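Local coordinates for protein 2-oxoglutarate-dependent dioxygenase tropC (Talaromyces stipitatus, PDB 6XJJ) that acts as an iron- and 2-oxoglutarate-dependent dioxygenase in the biosynthesis of fungal tropolones, at residues Gly93-Lys96 / Lys97-Leu101. Residues are numbered along the deposited sequence; the frame is centred on the assembly and turned at random.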
ATOM      1  N   GLY A  93       6.406   8.129 -13.624  1.00 69.03           N
ATOM      2  CA  GLY A  93       6.091   8.633 -14.949  1.00 75.63           C
ATOM      3  C   GLY A  93       4.640   8.388 -15.311  1.00 71.86           C
ATOM      4  O   GLY A  93       3.928   9.302 -15.730  1.00 80.58           O
ATOM      5  N   CYS A  94       4.179   7.146 -15.131  1.00 71.00           N
ATOM      6  CA  CYS A  94       2.787   6.823 -15.427  1.00 78.53           C
ATOM      7  C   CYS A  94       1.836   7.667 -14.593  1.00 84.18           C
ATOM      8  O   CYS A  94       0.820   8.156 -15.099  1.00 80.22           O
ATOM      9  CB  CYS A  94       2.519   5.338 -15.182  1.00 74.00           C
ATOM     10  SG  CYS A  94       3.376   4.277 -16.313  1.00109.72           S
ATOM     11  N   THR A  95       2.151   7.850 -13.313  1.00 80.35           N
ATOM     12  CA  THR A  95       1.227   8.525 -12.413  1.00 72.97           C
ATOM     13  C   THR A  95       1.058   9.987 -12.801  1.00 74.26           C
ATOM     14  O   THR A  95      -0.060  10.511 -12.799  1.00 80.95           O
ATOM     15  CB  THR A  95       1.737   8.394 -10.983  1.00 74.56           C
ATOM     16  OG1 THR A  95       1.950   7.008 -10.690  1.00 69.81           O
ATOM     17  CG2 THR A  95       0.720   8.935 -10.018  1.00 72.78           C
ATOM     18  N   LYS A  96       2.157  10.654 -13.152  1.00 77.54           N
ATOM     19  CA  LYS A  96       2.082  12.045 -13.587  1.00 84.33           C
ATOM     20  C   LYS A  96       1.335  12.185 -14.909  1.00 79.21           C
ATOM     21  O   LYS A  96       0.479  13.063 -15.047  1.00 79.36           O
ATOM     22  CB  LYS A  96       3.494  12.619 -13.673  1.00 87.63           C
ATOM     23  CG  LYS A  96       3.603  14.019 -14.247  1.00 93.56           C
ATOM     24  CD  LYS A  96       5.012  14.561 -14.057  1.00 96.29           C
ATOM     25  CE  LYS A  96       5.338  15.693 -15.018  1.00 89.25           C
ATOM     26  NZ  LYS A  96       4.382  16.828 -14.967  1.00102.60           N
ATOM     27  N   LYS A  97       1.633  11.332 -15.890  1.00 79.62           N
ATOM     28  CA  LYS A  97       0.874  11.361 -17.135  1.00 79.87           C
ATOM     29  C   LYS A  97      -0.619  11.211 -16.891  1.00 76.77           C
ATOM     30  O   LYS A  97      -1.426  11.906 -17.519  1.00 79.18           O
ATOM     31  CB  LYS A  97       1.373  10.279 -18.096  1.00 72.10           C
ATOM     32  CG  LYS A  97       2.607  10.698 -18.883  1.00 94.27           C
ATOM     33  CD  LYS A  97       3.223   9.562 -19.682  1.00102.08           C
ATOM     34  CE  LYS A  97       4.364  10.083 -20.544  1.00107.58           C
ATOM     35  NZ  LYS A  97       5.085   9.008 -21.272  1.00116.40           N
ATOM     36  N   PHE A  98      -1.017  10.323 -15.982  1.00 75.77           N
ATOM     37  CA  PHE A  98      -2.445  10.105 -15.786  1.00 82.94           C
ATOM     38  C   PHE A  98      -3.111  11.324 -15.158  1.00 79.32           C
ATOM     39  O   PHE A  98      -4.113  11.831 -15.671  1.00 82.21           O
ATOM     40  CB  PHE A  98      -2.697   8.872 -14.926  1.00 73.05           C
ATOM     41  CG  PHE A  98      -4.142   8.659 -14.627  1.00 76.94           C
ATOM     42  CD1 PHE A  98      -4.970   8.061 -15.560  1.00 88.14           C
ATOM     43  CD2 PHE A  98      -4.686   9.090 -13.433  1.00 75.84           C
ATOM     44  CE1 PHE A  98      -6.310   7.877 -15.298  1.00 89.09           C
ATOM     45  CE2 PHE A  98      -6.024   8.909 -13.166  1.00 80.65           C
ATOM     46  CZ  PHE A  98      -6.840   8.302 -14.103  1.00 78.37           C
ATOM     47  N   PHE A  99      -2.580  11.803 -14.037  1.00 76.19           N
ATOM     48  CA  PHE A  99      -3.237  12.907 -13.360  1.00 80.65           C
ATOM     49  C   PHE A  99      -3.086  14.223 -14.110  1.00 80.60           C
ATOM     50  O   PHE A  99      -3.889  15.135 -13.889  1.00 79.81           O
ATOM     51  CB  PHE A  99      -2.722  13.011 -11.927  1.00 75.13           C
ATOM     52  CG  PHE A  99      -3.158  11.865 -11.059  1.00 73.39           C
ATOM     53  CD1 PHE A  99      -4.471  11.788 -10.620  1.00 82.83           C
ATOM     54  CD2 PHE A  99      -2.269  10.879 -10.666  1.00 71.92           C
ATOM     55  CE1 PHE A  99      -4.895  10.738  -9.820  1.00 80.79           C
ATOM     56  CE2 PHE A  99      -2.685   9.823  -9.859  1.00 70.27           C
ATOM     57  CZ  PHE A  99      -4.000   9.755  -9.439  1.00 76.59           C
ATOM     58  N   ASP A 100      -2.118  14.334 -15.023  1.00 83.68           N
ATOM     59  CA  ASP A 100      -2.054  15.513 -15.880  1.00 81.26           C
ATOM     60  C   ASP A 100      -3.207  15.581 -16.875  1.00 79.55           C
ATOM     61  O   ASP A 100      -3.393  16.626 -17.509  1.00 79.45           O
ATOM     62  CB  ASP A 100      -0.723  15.550 -16.632  1.00 85.91           C
ATOM     63  CG  ASP A 100       0.438  15.950 -15.740  1.00 85.06           C
ATOM     64  OD1 ASP A 100       0.185  16.459 -14.624  1.00 85.35           O
ATOM     65  OD2 ASP A 100       1.602  15.764 -16.157  1.00 83.24           O
ATOM     66  N   LEU A 101      -3.987  14.508 -17.014  1.00 83.07           N
ATOM     67  CA  LEU A 101      -5.100  14.496 -17.951  1.00 87.23           C
ATOM     68  C   LEU A 101      -6.169  15.507 -17.538  1.00 92.47           C
ATOM     69  O   LEU A 101      -6.275  15.872 -16.363  1.00 82.29           O
ATOM     70  CB  LEU A 101      -5.714  13.099 -18.024  1.00 85.48           C
ATOM     71  CG  LEU A 101      -4.867  11.991 -18.661  1.00 79.28           C
ATOM     72  CD1 LEU A 101      -5.485  10.614 -18.428  1.00 78.51           C
ATOM     73  CD2 LEU A 101      -4.718  12.240 -20.148  1.00 77.25           C
TER
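At the C-terminal end of the amphipathic helix 85-99, in the N-terminal part of this non-haem dioxygenase, Lys96 pairs with Asp100 on the solvent side and Thr95 with Phe99 on the buried side. Each backbone N-H bonds to the carbonyl oxygen four residues earlier, from Lys97 N on Gly93 O to Asp100 N on Lys96 O at 2.9 Å. Lys96 CG stands anti to its backbone N (chi1 174°), and the long chain turns only at its last torsion, bringing NZ to the syn lone pair of Asp100 OD2 in a salt bridge of 3.2 Å. A flexible lysine suits this exposed place, where its methylenes also run past the carboxylate; the short, acidic aspartate, exposed as well, offers it an opposite charge four residues on.

On the buried side the hydroxyl and methyl of Thr95 divide the work: OG1 bonds to Ile91 O one turn back, which satisfies a buried hydroxyl, while the methyl CG2 turns to the edge of the Phe99 ring. Both aromatic side chains are buried between this helix and its neighbours, Phe98 against Phe142 and Phe174, and Phe99, like Thr95, against Leu224 of strand 222-227. Phe98 CD2 sits over the centre of the Phe99 ring, whose edge receives Thr95 CG2 in plane, 3.5 Å from Phe99 CE2.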